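Local coordinates for uncharacterized lipoprotein GfcB (Escherichia coli K12, PDB 2IN5) that is of unknown function but, as a predicted membrane lipoprotein of the YjbF family and a homolog of group 4 capsule protein B, may have a part in group 4 capsule formation, at residues Thr11-Leu16 with Lys60-Asp65; Gln27-Leu32 with Asn139-Asn144; Asp95-Ala100 with Gly174-Ser179; Leu135-Leu138 with Arg143-Leu146; Glu152-Thr157 with Trp163-Trp168. One frame throughout, in Å; residues are numbered along the deposited sequence.

Interaction 1. Residues Thr11-Leu16 with Lys60-Asp65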
# COMPACT_ATOMS: atom_id res chain seq x y z
N THR A 11 -8.89 3.54 10.74
CA THR A 11 -9.99 4.23 11.39
C THR A 11 -11.33 4.08 10.67
O THR A 11 -12.34 3.71 11.28
CB THR A 11 -9.67 5.71 11.54
OG1 THR A 11 -8.63 5.87 12.51
CG2 THR A 11 -10.90 6.48 11.98
N PHE A 12 -11.35 4.36 9.37
CA PHE A 12 -12.57 4.26 8.59
C PHE A 12 -12.95 2.82 8.28
O PHE A 12 -14.12 2.52 8.06
CB PHE A 12 -12.43 5.09 7.31
CG PHE A 12 -12.52 6.57 7.55
CD1 PHE A 12 -13.75 7.22 7.48
CD2 PHE A 12 -11.40 7.29 7.94
CE1 PHE A 12 -13.86 8.58 7.79
CE2 PHE A 12 -11.49 8.65 8.25
CZ PHE A 12 -12.73 9.30 8.18
N ARG A 13 -11.97 1.93 8.30
CA ARG A 13 -12.23 0.52 8.05
C ARG A 13 -12.92 -0.05 9.29
O ARG A 13 -13.88 -0.81 9.17
CB ARG A 13 -10.92 -0.23 7.78
CG ARG A 13 -11.06 -1.72 7.52
CD ARG A 13 -9.74 -2.30 7.01
NE ARG A 13 -8.67 -2.07 7.97
CZ ARG A 13 -8.33 -2.92 8.94
NH1 ARG A 13 -8.98 -4.07 9.06
NH2 ARG A 13 -7.36 -2.61 9.79
N ALA A 14 -12.44 0.32 10.47
CA ALA A 14 -13.04 -0.17 11.71
C ALA A 14 -14.48 0.32 11.81
O ALA A 14 -15.40 -0.45 12.10
CB ALA A 14 -12.24 0.30 12.91
N SER A 15 -14.66 1.61 11.56
CA SER A 15 -15.98 2.21 11.62
C SER A 15 -16.95 1.44 10.72
O SER A 15 -18.09 1.17 11.12
CB SER A 15 -15.90 3.67 11.18
OG SER A 15 -17.18 4.28 11.22
N LEU A 16 -16.50 1.08 9.53
CA LEU A 16 -17.35 0.34 8.59
C LEU A 16 -17.85 -0.96 9.21
O LEU A 16 -19.03 -1.29 9.12
CB LEU A 16 -16.58 0.04 7.31
CG LEU A 16 -17.26 -0.96 6.37
CD1 LEU A 16 -18.63 -0.44 5.95
CD2 LEU A 16 -16.38 -1.19 5.15
N LYS A 60 -5.10 -3.66 -3.30
CA LYS A 60 -4.94 -4.28 -1.98
C LYS A 60 -6.24 -4.22 -1.17
O LYS A 60 -6.64 -3.15 -0.73
CB LYS A 60 -3.83 -3.59 -1.19
CG LYS A 60 -2.43 -3.99 -1.60
CD LYS A 60 -1.96 -3.26 -2.83
CE LYS A 60 -0.52 -3.64 -3.13
NZ LYS A 60 0.36 -3.41 -1.96
N TRP A 61 -6.86 -5.37 -0.99
CA TRP A 61 -8.12 -5.49 -0.24
C TRP A 61 -7.89 -5.87 1.22
O TRP A 61 -7.11 -6.76 1.53
CB TRP A 61 -9.02 -6.52 -0.91
CG TRP A 61 -9.14 -6.35 -2.39
CD1 TRP A 61 -8.20 -6.67 -3.33
CD2 TRP A 61 -10.24 -5.78 -3.11
NE1 TRP A 61 -8.65 -6.35 -4.58
CE2 TRP A 61 -9.91 -5.81 -4.48
CE3 TRP A 61 -11.49 -5.26 -2.72
CZ2 TRP A 61 -10.77 -5.33 -5.48
CZ3 TRP A 61 -12.35 -4.79 -3.71
CH2 TRP A 61 -11.98 -4.82 -5.07
N LEU A 62 -8.60 -5.19 2.12
CA LEU A 62 -8.47 -5.42 3.55
C LEU A 62 -9.72 -5.99 4.20
O LEU A 62 -10.82 -5.50 3.96
CB LEU A 62 -8.11 -4.11 4.23
CG LEU A 62 -6.79 -3.50 3.78
CD1 LEU A 62 -6.69 -2.07 4.25
CD2 LEU A 62 -5.64 -4.34 4.31
N SER A 63 -9.55 -6.99 5.05
CA SER A 63 -10.70 -7.58 5.74
C SER A 63 -10.87 -6.92 7.12
O SER A 63 -10.18 -5.96 7.44
CB SER A 63 -10.51 -9.08 5.92
OG SER A 63 -9.54 -9.34 6.91
N GLN A 64 -11.81 -7.44 7.91
CA GLN A 64 -12.05 -6.89 9.25
C GLN A 64 -10.92 -7.28 10.21
O GLN A 64 -10.56 -6.51 11.09
CB GLN A 64 -13.39 -7.41 9.80
CG GLN A 64 -13.83 -6.70 11.07
CD GLN A 64 -15.06 -7.34 11.70
OE1 GLN A 64 -16.09 -7.53 11.04
NE2 GLN A 64 -14.97 -7.67 12.98
N ASP A 65 -10.38 -8.49 10.02
CA ASP A 65 -9.28 -9.02 10.83
C ASP A 65 -7.96 -8.46 10.34
O ASP A 65 -6.88 -8.87 10.77
CB ASP A 65 -9.27 -10.56 10.74
CG ASP A 65 -8.14 -11.20 11.55
OD1 ASP A 65 -7.85 -10.70 12.66
OD2 ASP A 65 -7.56 -12.21 11.09

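Interaction 2. Residues Gln27-Leu32 with Asn139-Asn144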
# COMPACT_ATOMS: atom_id res chain seq x y z
N GLN A 27 -28.77 -2.21 -0.31
CA GLN A 27 -28.82 -0.79 -0.63
C GLN A 27 -27.58 -0.08 -0.07
O GLN A 27 -27.11 0.91 -0.64
CB GLN A 27 -30.09 -0.18 -0.02
CG GLN A 27 -30.29 1.30 -0.32
CD GLN A 27 -30.17 1.61 -1.80
OE1 GLN A 27 -30.79 0.96 -2.64
NE2 GLN A 27 -29.36 2.63 -2.12
N GLN A 28 -27.06 -0.60 1.03
CA GLN A 28 -25.87 -0.02 1.65
C GLN A 28 -24.62 -0.30 0.82
O GLN A 28 -23.70 0.51 0.78
CB GLN A 28 -25.71 -0.56 3.08
CG GLN A 28 -26.30 0.36 4.15
CD GLN A 28 -27.79 0.60 3.99
OE1 GLN A 28 -28.61 -0.27 4.29
NE2 GLN A 28 -28.16 1.79 3.51
N ILE A 29 -24.60 -1.45 0.15
CA ILE A 29 -23.47 -1.84 -0.70
C ILE A 29 -23.32 -0.81 -1.83
O ILE A 29 -22.25 -0.25 -2.03
CB ILE A 29 -23.68 -3.25 -1.32
CG1 ILE A 29 -23.75 -4.32 -0.22
CG2 ILE A 29 -22.56 -3.57 -2.30
CD1 ILE A 29 -22.50 -4.43 0.63
N GLN A 30 -24.40 -0.56 -2.56
CA GLN A 30 -24.35 0.39 -3.66
C GLN A 30 -24.11 1.80 -3.15
O GLN A 30 -23.79 2.70 -3.93
CB GLN A 30 -25.65 0.34 -4.46
CG GLN A 30 -25.98 -1.03 -5.03
CD GLN A 30 -27.30 -1.05 -5.75
OE1 GLN A 30 -28.34 -0.69 -5.18
NE2 GLN A 30 -27.29 -1.46 -7.02
N ALA A 31 -24.26 1.99 -1.84
CA ALA A 31 -24.06 3.31 -1.24
C ALA A 31 -22.59 3.52 -0.82
O ALA A 31 -22.17 4.65 -0.60
CB ALA A 31 -24.99 3.48 -0.04
N LEU A 32 -21.83 2.43 -0.70
CA LEU A 32 -20.42 2.58 -0.33
C LEU A 32 -19.70 3.23 -1.50
O LEU A 32 -19.79 2.78 -2.64
CB LEU A 32 -19.80 1.23 0.01
CG LEU A 32 -20.29 0.65 1.35
CD1 LEU A 32 -19.61 -0.67 1.61
CD2 LEU A 32 -20.01 1.61 2.49
N ASN A 139 -26.22 -11.54 -11.06
CA ASN A 139 -26.89 -10.51 -10.29
C ASN A 139 -26.00 -10.27 -9.09
O ASN A 139 -25.80 -11.17 -8.27
CB ASN A 139 -28.27 -10.97 -9.84
CG ASN A 139 -28.99 -9.91 -9.05
OD1 ASN A 139 -28.87 -9.82 -7.82
ND2 ASN A 139 -29.73 -9.05 -9.75
N ILE A 140 -25.47 -9.06 -8.99
CA ILE A 140 -24.56 -8.70 -7.92
C ILE A 140 -25.00 -7.40 -7.27
O ILE A 140 -25.09 -6.37 -7.93
CB ILE A 140 -23.14 -8.51 -8.48
CG1 ILE A 140 -22.64 -9.81 -9.10
CG2 ILE A 140 -22.22 -8.01 -7.38
CD1 ILE A 140 -21.43 -9.64 -10.01
N ALA A 141 -25.26 -7.46 -5.97
CA ALA A 141 -25.71 -6.28 -5.24
C ALA A 141 -27.02 -5.80 -5.85
O ALA A 141 -27.26 -4.60 -5.96
CB ALA A 141 -24.65 -5.18 -5.30
N GLY A 142 -27.83 -6.76 -6.27
CA GLY A 142 -29.12 -6.46 -6.86
C GLY A 142 -29.12 -5.82 -8.22
O GLY A 142 -30.06 -5.11 -8.59
N ARG A 143 -28.07 -6.04 -8.99
CA ARG A 143 -27.99 -5.48 -10.32
C ARG A 143 -27.52 -6.53 -11.30
O ARG A 143 -26.78 -7.45 -10.94
CB ARG A 143 -27.02 -4.30 -10.35
CG ARG A 143 -27.62 -2.98 -9.95
CD ARG A 143 -26.57 -1.89 -10.07
NE ARG A 143 -25.83 -2.03 -11.33
CZ ARG A 143 -26.36 -1.85 -12.54
NH1 ARG A 143 -25.61 -2.01 -13.62
NH2 ARG A 143 -27.63 -1.48 -12.66
N ASN A 144 -27.96 -6.39 -12.54
CA ASN A 144 -27.58 -7.32 -13.57
C ASN A 144 -26.34 -6.86 -14.30
O ASN A 144 -26.14 -5.66 -14.53
CB ASN A 144 -28.71 -7.49 -14.58
CG ASN A 144 -29.79 -8.40 -14.08
OD1 ASN A 144 -29.55 -9.24 -13.21
ND2 ASN A 144 -30.99 -8.26 -14.63

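Interaction 3. Residues Asp95-Ala100 with Gly174-Ser179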
# COMPACT_ATOMS: atom_id res chain seq x y z
N ASP A 95 -0.36 -11.88 -17.93
CA ASP A 95 -1.65 -12.50 -17.67
C ASP A 95 -2.70 -11.86 -18.57
O ASP A 95 -2.84 -10.64 -18.61
CB ASP A 95 -2.02 -12.33 -16.19
CG ASP A 95 -3.43 -12.80 -15.88
OD1 ASP A 95 -3.94 -13.72 -16.56
OD2 ASP A 95 -4.02 -12.24 -14.93
N PRO A 96 -3.44 -12.69 -19.33
CA PRO A 96 -4.48 -12.19 -20.24
C PRO A 96 -5.53 -11.30 -19.60
O PRO A 96 -6.11 -10.44 -20.26
CB PRO A 96 -5.06 -13.47 -20.85
CG PRO A 96 -4.69 -14.54 -19.89
CD PRO A 96 -3.33 -14.15 -19.38
N LEU A 97 -5.77 -11.50 -18.30
CA LEU A 97 -6.73 -10.69 -17.58
C LEU A 97 -6.28 -9.24 -17.50
O LEU A 97 -7.03 -8.37 -17.07
CB LEU A 97 -6.93 -11.23 -16.17
CG LEU A 97 -7.62 -12.59 -16.13
CD1 LEU A 97 -7.60 -13.14 -14.71
CD2 LEU A 97 -9.05 -12.44 -16.63
N ARG A 98 -5.04 -8.96 -17.91
CA ARG A 98 -4.58 -7.57 -17.87
C ARG A 98 -5.32 -6.77 -18.93
O ARG A 98 -5.38 -5.55 -18.86
CB ARG A 98 -3.07 -7.48 -18.09
CG ARG A 98 -2.24 -7.94 -16.90
CD ARG A 98 -0.76 -7.67 -17.10
NE ARG A 98 -0.29 -6.65 -16.16
CZ ARG A 98 -0.45 -5.35 -16.33
NH1 ARG A 98 -1.08 -4.89 -17.40
NH2 ARG A 98 -0.02 -4.50 -15.40
N ASN A 99 -5.86 -7.48 -19.92
CA ASN A 99 -6.65 -6.86 -20.98
C ASN A 99 -7.79 -7.84 -21.25
O ASN A 99 -7.86 -8.45 -22.31
CB ASN A 99 -5.80 -6.66 -22.24
CG ASN A 99 -6.43 -5.66 -23.21
OD1 ASN A 99 -7.65 -5.65 -23.41
ND2 ASN A 99 -5.60 -4.82 -23.82
N ALA A 100 -8.67 -7.98 -20.26
CA ALA A 100 -9.79 -8.92 -20.32
C ALA A 100 -10.67 -8.84 -21.55
O ALA A 100 -11.21 -9.84 -21.99
CB ALA A 100 -10.64 -8.79 -19.06
N GLY A 174 -14.42 -4.76 -19.24
CA GLY A 174 -13.30 -5.68 -19.14
C GLY A 174 -13.04 -6.03 -17.69
O GLY A 174 -12.21 -6.88 -17.38
N GLN A 175 -13.75 -5.36 -16.78
CA GLN A 175 -13.59 -5.62 -15.35
C GLN A 175 -14.14 -6.97 -14.96
O GLN A 175 -15.26 -7.31 -15.32
CB GLN A 175 -14.31 -4.54 -14.52
CG GLN A 175 -14.41 -4.93 -13.03
CD GLN A 175 -15.30 -4.00 -12.22
OE1 GLN A 175 -16.42 -3.68 -12.63
NE2 GLN A 175 -14.82 -3.59 -11.06
N VAL A 176 -13.36 -7.75 -14.22
CA VAL A 176 -13.79 -9.05 -13.74
C VAL A 176 -14.73 -8.77 -12.56
O VAL A 176 -14.38 -8.01 -11.66
CB VAL A 176 -12.57 -9.89 -13.28
CG1 VAL A 176 -13.01 -11.15 -12.53
CG2 VAL A 176 -11.73 -10.27 -14.50
N ARG A 177 -15.93 -9.34 -12.58
CA ARG A 177 -16.89 -9.11 -11.52
C ARG A 177 -17.01 -10.29 -10.58
O ARG A 177 -17.58 -10.20 -9.50
CB ARG A 177 -18.28 -8.78 -12.09
CG ARG A 177 -18.37 -7.46 -12.83
CD ARG A 177 -17.90 -6.28 -11.98
NE ARG A 177 -18.71 -6.06 -10.78
CZ ARG A 177 -19.95 -5.57 -10.77
NH1 ARG A 177 -20.55 -5.24 -11.92
NH2 ARG A 177 -20.58 -5.39 -9.62
N GLN A 178 -16.47 -11.42 -11.01
CA GLN A 178 -16.50 -12.63 -10.21
C GLN A 178 -15.40 -13.54 -10.70
O GLN A 178 -15.10 -13.57 -11.89
CB GLN A 178 -17.85 -13.34 -10.33
CG GLN A 178 -17.92 -14.61 -9.50
CD GLN A 178 -19.30 -15.24 -9.44
OE1 GLN A 178 -19.64 -16.11 -10.24
NE2 GLN A 178 -20.11 -14.78 -8.50
N SER A 179 -14.77 -14.28 -9.79
CA SER A 179 -13.71 -15.18 -10.19
C SER A 179 -13.62 -16.39 -9.28
O SER A 179 -13.96 -16.30 -8.10
CB SER A 179 -12.37 -14.44 -10.16
OG SER A 179 -12.05 -14.07 -8.83

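Interaction 4. Residues Leu135-Leu138 with Arg143-Leu146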
# COMPACT_ATOMS: atom_id res chain seq x y z
N LEU A 135 -21.72 -16.35 -22.87
CA LEU A 135 -22.31 -15.21 -22.19
C LEU A 135 -23.03 -15.69 -20.94
O LEU A 135 -23.49 -16.83 -20.86
CB LEU A 135 -23.27 -14.52 -23.14
CG LEU A 135 -24.37 -13.63 -22.56
CD1 LEU A 135 -23.79 -12.32 -22.06
CD2 LEU A 135 -25.40 -13.37 -23.63
N GLU A 136 -23.10 -14.81 -19.95
CA GLU A 136 -23.80 -15.10 -18.71
C GLU A 136 -24.09 -13.81 -17.97
O GLU A 136 -23.25 -12.91 -17.93
CB GLU A 136 -22.99 -16.01 -17.79
CG GLU A 136 -23.92 -16.72 -16.80
CD GLU A 136 -23.22 -17.38 -15.63
OE1 GLU A 136 -22.14 -18.01 -15.82
OE2 GLU A 136 -23.76 -17.29 -14.51
N THR A 137 -25.28 -13.73 -17.40
CA THR A 137 -25.66 -12.56 -16.63
C THR A 137 -25.67 -12.94 -15.16
O THR A 137 -26.26 -13.95 -14.76
CB THR A 137 -27.08 -12.07 -17.04
OG1 THR A 137 -27.06 -11.64 -18.41
CG2 THR A 137 -27.52 -10.91 -16.15
N LEU A 138 -24.99 -12.13 -14.35
CA LEU A 138 -24.90 -12.35 -12.92
C LEU A 138 -25.62 -11.23 -12.21
O LEU A 138 -25.65 -10.10 -12.69
CB LEU A 138 -23.44 -12.35 -12.46
CG LEU A 138 -22.45 -13.36 -13.04
CD1 LEU A 138 -21.07 -13.12 -12.45
CD2 LEU A 138 -22.92 -14.76 -12.74
N ARG A 143 -28.07 -6.04 -8.99
CA ARG A 143 -27.99 -5.48 -10.32
C ARG A 143 -27.52 -6.53 -11.30
O ARG A 143 -26.78 -7.45 -10.94
CB ARG A 143 -27.02 -4.30 -10.35
CG ARG A 143 -27.62 -2.98 -9.95
CD ARG A 143 -26.57 -1.89 -10.07
NE ARG A 143 -25.83 -2.03 -11.33
CZ ARG A 143 -26.36 -1.85 -12.54
NH1 ARG A 143 -25.61 -2.01 -13.62
NH2 ARG A 143 -27.63 -1.48 -12.66
N ASN A 144 -27.96 -6.39 -12.54
CA ASN A 144 -27.58 -7.32 -13.57
C ASN A 144 -26.34 -6.86 -14.30
O ASN A 144 -26.14 -5.66 -14.53
CB ASN A 144 -28.71 -7.49 -14.58
CG ASN A 144 -29.79 -8.40 -14.08
OD1 ASN A 144 -29.55 -9.24 -13.21
ND2 ASN A 144 -30.99 -8.26 -14.63
N VAL A 145 -25.49 -7.82 -14.65
CA VAL A 145 -24.27 -7.52 -15.38
C VAL A 145 -23.98 -8.64 -16.40
O VAL A 145 -23.94 -9.82 -16.05
CB VAL A 145 -23.06 -7.32 -14.41
CG1 VAL A 145 -22.86 -8.53 -13.54
CG2 VAL A 145 -21.80 -7.02 -15.21
N LEU A 146 -23.84 -8.24 -17.66
CA LEU A 146 -23.54 -9.17 -18.75
C LEU A 146 -22.06 -9.42 -18.72
O LEU A 146 -21.27 -8.48 -18.76
CB LEU A 146 -23.91 -8.57 -20.11
CG LEU A 146 -25.39 -8.50 -20.44
CD1 LEU A 146 -25.58 -7.91 -21.84
CD2 LEU A 146 -25.98 -9.89 -20.38

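Interaction 5. Residues Glu152-Thr157 with Trp163-Trp168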
# COMPACT_ATOMS: atom_id res chain seq x y z
N GLU A 152 -10.37 -20.85 -17.64
CA GLU A 152 -8.93 -21.04 -17.72
C GLU A 152 -8.53 -22.46 -17.31
O GLU A 152 -8.65 -22.84 -16.14
CB GLU A 152 -8.21 -20.03 -16.83
CG GLU A 152 -6.70 -20.24 -16.70
CD GLU A 152 -6.04 -19.24 -15.75
OE1 GLU A 152 -6.48 -19.14 -14.58
OE2 GLU A 152 -5.08 -18.54 -16.17
N GLU A 153 -8.07 -23.24 -18.28
CA GLU A 153 -7.63 -24.61 -18.02
C GLU A 153 -6.16 -24.54 -17.59
O GLU A 153 -5.29 -24.21 -18.39
CB GLU A 153 -7.78 -25.48 -19.28
CG GLU A 153 -9.23 -25.62 -19.77
CD GLU A 153 -10.18 -26.12 -18.67
OE1 GLU A 153 -9.89 -27.17 -18.06
OE2 GLU A 153 -11.23 -25.46 -18.44
N VAL A 154 -5.90 -24.85 -16.33
CA VAL A 154 -4.53 -24.78 -15.83
C VAL A 154 -3.95 -26.16 -15.56
O VAL A 154 -4.65 -27.08 -15.13
CB VAL A 154 -4.44 -23.94 -14.52
CG1 VAL A 154 -2.99 -23.65 -14.20
CG2 VAL A 154 -5.22 -22.65 -14.65
N THR A 155 -2.66 -26.30 -15.84
CA THR A 155 -1.96 -27.55 -15.58
C THR A 155 -0.62 -27.18 -14.94
O THR A 155 0.05 -26.24 -15.38
CB THR A 155 -1.70 -28.40 -16.88
OG1 THR A 155 -0.89 -27.65 -17.80
CG2 THR A 155 -3.02 -28.78 -17.55
N SER A 156 -0.28 -27.87 -13.86
CA SER A 156 0.99 -27.64 -13.17
C SER A 156 1.76 -28.95 -13.24
O SER A 156 1.21 -29.99 -13.60
CB SER A 156 0.78 -27.23 -11.71
OG SER A 156 -0.00 -28.19 -11.01
N THR A 157 3.02 -28.89 -12.88
CA THR A 157 3.85 -30.08 -12.94
C THR A 157 4.55 -30.34 -11.62
O THR A 157 4.65 -29.45 -10.77
CB THR A 157 4.88 -29.90 -14.06
OG1 THR A 157 5.59 -31.13 -14.27
CG2 THR A 157 5.84 -28.80 -13.68
N TRP A 163 -6.51 -28.20 -13.05
CA TRP A 163 -7.79 -27.74 -12.55
C TRP A 163 -8.27 -26.62 -13.46
O TRP A 163 -7.56 -26.19 -14.37
CB TRP A 163 -7.64 -27.23 -11.12
CG TRP A 163 -6.78 -26.01 -10.98
CD1 TRP A 163 -7.21 -24.72 -10.80
CD2 TRP A 163 -5.35 -25.96 -10.96
NE1 TRP A 163 -6.13 -23.88 -10.66
CE2 TRP A 163 -4.98 -24.62 -10.75
CE3 TRP A 163 -4.34 -26.93 -11.10
CZ2 TRP A 163 -3.64 -24.21 -10.67
CZ3 TRP A 163 -3.01 -26.53 -11.02
CH2 TRP A 163 -2.67 -25.18 -10.81
N GLN A 164 -9.49 -26.14 -13.21
CA GLN A 164 -10.08 -25.06 -14.01
C GLN A 164 -10.47 -23.86 -13.16
O GLN A 164 -11.07 -24.02 -12.10
CB GLN A 164 -11.32 -25.59 -14.74
CG GLN A 164 -12.23 -24.51 -15.31
CD GLN A 164 -13.55 -25.07 -15.83
OE1 GLN A 164 -13.66 -25.48 -16.99
NE2 GLN A 164 -14.56 -25.11 -14.95
N ASN A 165 -10.11 -22.67 -13.62
CA ASN A 165 -10.50 -21.43 -12.94
C ASN A 165 -11.52 -20.79 -13.85
O ASN A 165 -11.53 -21.05 -15.05
CB ASN A 165 -9.33 -20.45 -12.79
CG ASN A 165 -8.18 -21.00 -11.96
OD1 ASN A 165 -8.38 -21.54 -10.87
ND2 ASN A 165 -6.97 -20.85 -12.47
N THR A 166 -12.38 -19.95 -13.30
CA THR A 166 -13.40 -19.28 -14.10
C THR A 166 -13.40 -17.80 -13.77
O THR A 166 -13.28 -17.41 -12.61
CB THR A 166 -14.79 -19.89 -13.83
OG1 THR A 166 -14.74 -21.31 -14.03
CG2 THR A 166 -15.82 -19.31 -14.79
N PHE A 167 -13.53 -16.97 -14.81
CA PHE A 167 -13.54 -15.52 -14.63
C PHE A 167 -14.71 -14.90 -15.39
O PHE A 167 -14.83 -15.07 -16.60
CB PHE A 167 -12.22 -14.93 -15.15
CG PHE A 167 -11.00 -15.45 -14.46
CD1 PHE A 167 -10.59 -14.91 -13.24
CD2 PHE A 167 -10.28 -16.52 -14.99
CE1 PHE A 167 -9.49 -15.43 -12.56
CE2 PHE A 167 -9.18 -17.04 -14.32
CZ PHE A 167 -8.78 -16.50 -13.10
N TRP A 168 -15.57 -14.19 -14.66
CA TRP A 168 -16.73 -13.52 -15.24
C TRP A 168 -16.38 -12.07 -15.54
O TRP A 168 -16.25 -11.25 -14.63
CB TRP A 168 -17.89 -13.57 -14.27
CG TRP A 168 -18.52 -14.91 -14.22
CD1 TRP A 168 -19.56 -15.34 -14.98
CD2 TRP A 168 -18.15 -16.00 -13.37
NE1 TRP A 168 -19.87 -16.64 -14.65
CE2 TRP A 168 -19.02 -17.07 -13.66
CE3 TRP A 168 -17.16 -16.17 -12.39
CZ2 TRP A 168 -18.94 -18.30 -13.01
CZ3 TRP A 168 -17.08 -17.41 -11.73
CH2 TRP A 168 -17.97 -18.45 -12.04
O HOH W 1 -7.94 -28.44 -16.66

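Interaction 1. Residues Thr11-Leu16 with Lys60-Asp65
R13 reaches L62 and S63 by a side chain that runs straight out from the helix, with CG anti to the backbone N (chi1 180°), and then bends at chi3 (58°). The straight part carries CD to L62. The bend turns the guanidinium toward the S63 and Q64 carbonyls. CD of R13 packs on CB of L62 at 3.7 Å, and the two side chains cross at about a right angle. L62 keeps CG beside its own backbone N, and its CD1 lies near the same CD. NH1 of R13 donates a hydrogen bond to the carbonyl O of S63 at 2.8 Å. The bond is bent at the hydrogen, 132°; NH1 lies in the carbonyl plane, but S63 O sits somewhat out of the guanidinium plane. The carbonyl O of Q64 is also near the guanidinium edge, 3.5 Å from NH1 of R13. NH2 turns to another partner, a salt bridge with D10 on the same helix. That carboxylate probably fixes the rotation of the group and balances its charge. NE is buried here and has no partner in the model. An alanine here would be likely to leave the S63 carbonyl without this donor, D10 without the R13 charge and L62 less covered. This is a helix packed against a strand and its following loop: R13 joins helix 8-18 to strand 58-62 in the antiparallel beta fold.

Interaction 2. Residues Gln27-Leu32 with Asn139-Asn144
Q30 leans from its helix onto the turn at A141 and R143. Its CB points toward the turn. CG of Q30 sits beside the backbone N (chi1 -58°) and lies 4.4 Å from CB of A141. Beyond CG the chain is extended, which carries CD of Q30 over to 3.6 Å from the carbonyl O of A141. NE2 goes furthest. NE2 of Q30 lies 3.2 Å from CD of R143, with CG of the same arginine almost as near. NE2 of Q30 is also 3.3 Å from O of A141, but the angle is too poor for a hydrogen bond. One residue earlier, CG2 of I29 packs on CB of A141 at 4.0 Å. The rest of I29 turns away to V24, F48 and L195. A141 and G142 both have positive phi, and I140 and R143 exchange backbone hydrogen bonds around them. This is a two-residue hairpin loop, A141-G142, forming a type I' turn from I140 to R143. It closes the hairpin of strands 120-140 and 143-156, with the short helix 26-31 resting against its tip.

Interaction 3. Residues Asp95-Ala100 with Gly174-Ser179
The backbones come closest at A100 and G174, whose CA atoms are 4.9 Å apart. G174 has positive phi (98°), an angle that suits glycine. A CB there would point at A100 and would also press on the carbonyl O of the preceding residue. The CB of A100 faces the carbonyl O of G174 at 3.0 Å, a tight approach. That oxygen accepts a hydrogen bond from ND2 of N73. The same ND2 also bonds to the carbonyl O of L97, so one amide joins the two segments. The contact lies inside the antiparallel beta fold, where a 3-10 turn in the loop between strands 86-89 and 108-117 meets the start of strand 176-182. In that turn N of R98 bonds to O of D95. L97 and V176 supply the apolar part. CD2 of L97 touches CG2 of V176 at 4.1 Å, the side chains crossing at about a right angle. In V176, CG2 stands beside the backbone N and CG1 anti to that N (chi1 169°). F130 and F167 pack on L97, and V169 packs on A100.

Interaction 4. Residues Leu135-Leu138 with Arg143-Leu146
Two backbone hydrogen bonds join L138 and V145. N of L138 donates to O of V145 at 3.1 Å, and this bond is fairly straight at the hydrogen, 163°. N of V145 donates back to O of L138 at 3.0 Å, and is more bent there, 140°. The pair is therefore a hydrogen-bonded one. The neighbouring pair, T137 with L146, is non-hydrogen-bonded, and its CA atoms are 4.5 Å apart. Weak CA-H...O contacts add to the ladder. CA of T137 approaches O of V145 at 3.3 Å, and CA of N144 approaches O of L138 at 3.5 Å. The carbon contacts fall on two faces. On the face of T137 and L146, CG2 of T137 lies against CB of N144 at 3.9 Å, a methyl on the carbon of a polar residue. L135 reaches L146 on this face, but the placing of L146 CD2 is doubtful. On the other face, CB of L138 meets CG1 of V145 at 4.0 Å. V145 places CG1 between its backbone N and carbonyl carbon (chi1 57°), against the carbonyl O of L138 at 3.3 Å. W168 and Q178 pack on L138, and R177 packs on V145, so this face is turned to the protein. The T137 face is largely exposed. The carboxylate of E136 is bonded elsewhere, to NE1 of W168. The arrangement is an antiparallel beta hairpin near its turn, strands 120-140 and 143-156.

Interaction 5. Residues Glu152-Thr157 with Trp163-Trp168
OE1 of E152 is gripped by two groups. ND2 of N165 donates to E152 OE1 at 2.8 Å, on the anti side and 34° out of the carboxylate plane, and R75 makes a salt bridge to it. The edge of the F167 ring meets E152 OE1, with CE2 3.4 Å away. S128 bonds to OE2, so both oxygens of this buried acid have partners. Backbone bonds run both ways between E152 and N165 and between V154 and W163. This is the ladder of an antiparallel hairpin, strands 143-156 and 161-170, with E153 and Q164 as the non-hydrogen-bonded pair. CG of W163 stands between its backbone N and carbonyl carbon (chi1 65°), which lays the ring across V154. CG1 of V154 makes a CH-pi contact over the six-membered ring, 4.0 Å from its centroid. OG of S156 lies at the ring edge, 3.4 Å from CZ3 of W163. A leucine here would probably lose the ring face over V154 CG1 and leave a gap beside S156 OG. A water donates to E153 OE1.

Interactions 1, 3 and 5 are mostly buried, interaction 4 lies at the surface and interaction 2 is partly buried. Interactions 4 and 5 are hairpin ladders that share strand 143-156. They rest on backbone bonds, but interaction 5 adds a buried carboxylate and a tryptophan face. Interactions 2 and 4 share R143 and N144 at one hairpin end. Interactions 1 and 2 each bring a helix to the beta fold, one through an arginine-to-carbonyl hydrogen bond, the other by packing alone. Interaction 3 has no hydrogen bond directly between its segments. W168 ties interaction 5 to both interactions 3 and 4.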